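Local coordinates for mandelate racemase / muconate lactonizing enzyme family protein (Agrobacterium tumefaciens, PDB 4DXK) that belongs to the mandelate racemase subgroup of the enolase superfamily, binds a sodium ion in its barrel domain and probably acts as a lyase or isomerase, at residues W274-R277 with D278-E281; A328-H331 with L332-A336. One frame throughout, in Å; residues are numbered along the deposited sequence.

How the interactions relate
Interactions 1 and 2 are both local contacts within helices of the enolase C-terminal, barrel-type domain, each pairing one helical turn with the next. Residues 274-281 lie on helix 272-281 and residues 328-336 on helix 323-335, later in the same chain. Their centres are 21 Å apart and their nearest atoms about 10 Å, so the two do not touch. The side chains of Phe276 and Ser329 each lie about 12 Å from a bound sodium ion, so neither reaches the metal; Glu216, Glu242 and Glu268 form the sodium site. Both contacts are buried; interaction 1 borders two other subunits, whereas interaction 2 lies largely among parts of its own chain, with Asn335 reaching another subunit.

Interaction 1: residues W274-R277 with D278-E281; sequences WAFR and DLLE
The guanidinium group of Arg277 meets the carboxylate of Glu281 one helical turn on, and the two flat groups are used differently. OE2 of Glu281 sits at the guanidinium edge, in its plane, 2.9 Å from NE of Arg277, and the N-H points at it almost perfectly straight (178°). Seen from the carboxylate, NE stands 52° out of the plane, and the two planes are turned 67° apart. Trp311 of the third subunit makes a cation-pi contact with Arg277, and the Trp274 ring is stacked with His312 of that same subunit. The ring of Phe276 meets CD2 of Leu279 obliquely through CD1, at 4.1 Å, the two side chains lying side by side and pointing the same way.

This i to i+4 salt bridge is the classic Arg-Glu pairing along one helix face. Arg277 reaches it with CG anti to its backbone nitrogen and an extended chain beyond, while Glu281 starts beside its own nitrogen and extends to bring OE2 to the NE edge of the guanidinium. A water bridges the pair, donating to OE2 of Glu281 at 2.7 Å and accepting from NH2 of Arg277 at 3.1 Å. The backbone turn is regular, from Asp278 N to Trp274 O through to Glu281 N on Arg277 O at 2.8 Å. CG of Leu280 rests 3.2 Å from Phe276 O.

Asp278 has its salt-bridge partner in Arg75. Ser249 and Ser252 of the second subunit hydrogen-bond Asp278 OD1 and Arg277 NH2, and Ala310 of the third takes NH1 of Arg277, so this side of the helix forms part of the subunit interfaces. Helix 272-281 links strands 264-266 and 287-290 in a beta-alpha-beta unit; Phe276 packs on Val288 and Leu290 of the unit's second strand and on Ile304 of the next helix, 297-310.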
# COMPACT_ATOMS: atom_id res chain seq x y z
N TRP A 274 5.49 21.79 5.97
CA TRP A 274 5.05 20.49 6.47
C TRP A 274 3.62 20.18 6.03
O TRP A 274 3.30 19.02 5.71
CB TRP A 274 5.25 20.39 7.99
CG TRP A 274 6.72 20.34 8.31
CD1 TRP A 274 7.49 19.22 8.44
CD2 TRP A 274 7.62 21.45 8.46
NE1 TRP A 274 8.79 19.56 8.67
CE2 TRP A 274 8.90 20.93 8.67
CE3 TRP A 274 7.45 22.84 8.43
CZ2 TRP A 274 10.02 21.74 8.87
CZ3 TRP A 274 8.57 23.65 8.62
CH2 TRP A 274 9.83 23.10 8.84
N ALA A 275 2.76 21.18 6.00
CA ALA A 275 1.41 20.97 5.46
C ALA A 275 1.46 20.62 3.98
O ALA A 275 0.67 19.81 3.50
CB ALA A 275 0.52 22.20 5.69
N PHE A 276 2.39 21.23 3.26
CA PHE A 276 2.52 20.97 1.84
C PHE A 276 3.18 19.63 1.55
O PHE A 276 2.83 18.98 0.57
CB PHE A 276 3.16 22.17 1.11
CG PHE A 276 2.23 23.33 1.02
CD1 PHE A 276 1.36 23.44 -0.05
CD2 PHE A 276 2.14 24.26 2.04
CE1 PHE A 276 0.45 24.49 -0.12
CE2 PHE A 276 1.22 25.32 1.97
CZ PHE A 276 0.38 25.43 0.89
N ARG A 277 4.08 19.19 2.42
CA ARG A 277 4.52 17.79 2.35
C ARG A 277 3.33 16.85 2.48
O ARG A 277 3.17 15.92 1.69
CB ARG A 277 5.54 17.49 3.45
CG ARG A 277 5.72 15.99 3.72
CD ARG A 277 6.79 15.71 4.77
NE ARG A 277 6.70 14.33 5.25
CZ ARG A 277 7.14 13.89 6.42
NH1 ARG A 277 7.76 14.70 7.27
NH2 ARG A 277 6.96 12.62 6.75
N ASP A 278 2.48 17.10 3.47
CA ASP A 278 1.31 16.26 3.67
C ASP A 278 0.43 16.26 2.42
O ASP A 278 -0.09 15.22 2.00
CB ASP A 278 0.49 16.75 4.88
CG ASP A 278 1.18 16.51 6.22
OD1 ASP A 278 2.22 15.82 6.28
OD2 ASP A 278 0.65 17.03 7.23
N LEU A 279 0.24 17.43 1.80
CA LEU A 279 -0.56 17.53 0.59
C LEU A 279 0.07 16.72 -0.54
O LEU A 279 -0.60 15.94 -1.21
CB LEU A 279 -0.70 19.00 0.19
CG LEU A 279 -1.41 19.28 -1.13
CD1 LEU A 279 -2.86 18.83 -1.07
CD2 LEU A 279 -1.30 20.74 -1.50
N LEU A 280 1.37 16.90 -0.75
CA LEU A 280 2.05 16.15 -1.80
C LEU A 280 1.99 14.63 -1.57
O LEU A 280 1.84 13.85 -2.52
CB LEU A 280 3.50 16.63 -1.94
CG LEU A 280 3.68 18.08 -2.37
CD1 LEU A 280 5.13 18.53 -2.23
CD2 LEU A 280 3.21 18.27 -3.81
N GLU A 281 2.08 14.22 -0.32
CA GLU A 281 2.05 12.80 0.03
C GLU A 281 0.70 12.14 -0.25
O GLU A 281 0.62 10.90 -0.30
CB GLU A 281 2.43 12.57 1.50
CG GLU A 281 3.92 12.74 1.81
CD GLU A 281 4.29 12.39 3.25
OE1 GLU A 281 3.39 12.10 4.07
OE2 GLU A 281 5.49 12.38 3.56
O HOH W 1 6.57 10.21 4.76

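Interaction 2: residues A328-H331 with L332-A336; sequences ASTH and LSLNA
Thr330 and Leu334, four residues apart, leave the same flank of the helix, and the methyl CG2 of Thr330 comes 4.3 Å from CG of Leu334, a loose apolar approach. Leu334 sets its CG beside its own backbone nitrogen (chi1 -62°), which also brings that carbon to 3.2 Å from Thr330 O, close to the oxygen that also accepts Leu334 N at 2.9 Å. On an adjoining flank the hydroxyl of Ser333 has Gln342 OE1 as its main partner; Ser329 O, already bonded by Ser333 N at 2.8 Å, is a second acceptor within reach of the same proton, 3.2 Å from Ser333 OG, and the choice is not settled. Leu332 and Ser333 lean on Pro317 of strand 315-317, so this face of helix 323-335 packs against a barrel strand, as in the enolase-type alpha/beta barrel. The helix then runs out: His331 O receives Asn335 N at 3.2 Å and, more weakly, Leu334 N. Ala336, the first residue to leave helical geometry, still gives its N-H to Leu332 O at 2.9 Å. The imidazole of His331 is held at both nitrogens, ND1 with Ala104 N and NE2 with Leu376 O, while Asn335 ND2 reaches Gly109 O and Asp62 of the third subunit.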
# COMPACT_ATOMS: atom_id res chain seq x y z
N ALA A 328 4.84 41.31 -2.86
CA ALA A 328 5.78 40.26 -2.47
C ALA A 328 5.49 38.94 -3.19
O ALA A 328 6.40 38.19 -3.55
CB ALA A 328 5.78 40.09 -0.97
N SER A 329 4.20 38.66 -3.43
CA SER A 329 3.84 37.47 -4.18
C SER A 329 4.33 37.56 -5.61
O SER A 329 4.74 36.55 -6.21
CB SER A 329 2.33 37.25 -4.17
OG SER A 329 1.87 37.03 -2.84
N THR A 330 4.25 38.75 -6.19
CA THR A 330 4.75 38.95 -7.54
C THR A 330 6.26 38.72 -7.61
O THR A 330 6.74 38.09 -8.55
CB THR A 330 4.33 40.32 -8.11
OG1 THR A 330 2.90 40.43 -8.06
CG2 THR A 330 4.77 40.46 -9.55
N HIS A 331 7.01 39.19 -6.61
CA HIS A 331 8.45 38.87 -6.55
C HIS A 331 8.67 37.36 -6.57
O HIS A 331 9.51 36.84 -7.31
CB HIS A 331 9.12 39.46 -5.30
CG HIS A 331 9.37 40.93 -5.38
ND1 HIS A 331 10.52 41.46 -5.94
CD2 HIS A 331 8.63 41.98 -4.96
CE1 HIS A 331 10.46 42.78 -5.87
NE2 HIS A 331 9.33 43.12 -5.27
N LEU A 332 7.93 36.63 -5.73
CA LEU A 332 8.04 35.18 -5.71
C LEU A 332 7.70 34.55 -7.06
O LEU A 332 8.40 33.66 -7.54
CB LEU A 332 7.15 34.60 -4.62
CG LEU A 332 7.08 33.08 -4.54
CD1 LEU A 332 8.43 32.45 -4.24
CD2 LEU A 332 6.04 32.65 -3.50
N SER A 333 6.65 35.06 -7.69
CA SER A 333 6.21 34.56 -8.99
C SER A 333 7.17 34.87 -10.12
O SER A 333 7.17 34.15 -11.12
CB SER A 333 4.82 35.10 -9.31
OG SER A 333 3.85 34.51 -8.46
N LEU A 334 7.97 35.93 -10.01
CA LEU A 334 8.97 36.20 -11.04
C LEU A 334 10.20 35.33 -10.85
O LEU A 334 10.92 35.04 -11.81
CB LEU A 334 9.36 37.68 -11.05
CG LEU A 334 8.22 38.65 -11.37
CD1 LEU A 334 8.77 40.05 -11.54
CD2 LEU A 334 7.42 38.26 -12.59
N ASN A 335 10.46 34.90 -9.62
CA ASN A 335 11.60 34.03 -9.36
C ASN A 335 11.32 32.54 -9.58
O ASN A 335 12.09 31.85 -10.24
CB ASN A 335 12.13 34.21 -7.94
CG ASN A 335 13.04 33.09 -7.54
OD1 ASN A 335 12.63 32.17 -6.81
ND2 ASN A 335 14.25 33.11 -8.08
N ALA A 336 10.24 32.03 -9.00
CA ALA A 336 10.04 30.59 -8.96
C ALA A 336 9.82 30.05 -10.36
O ALA A 336 8.87 30.45 -11.02
CB ALA A 336 8.87 30.24 -8.07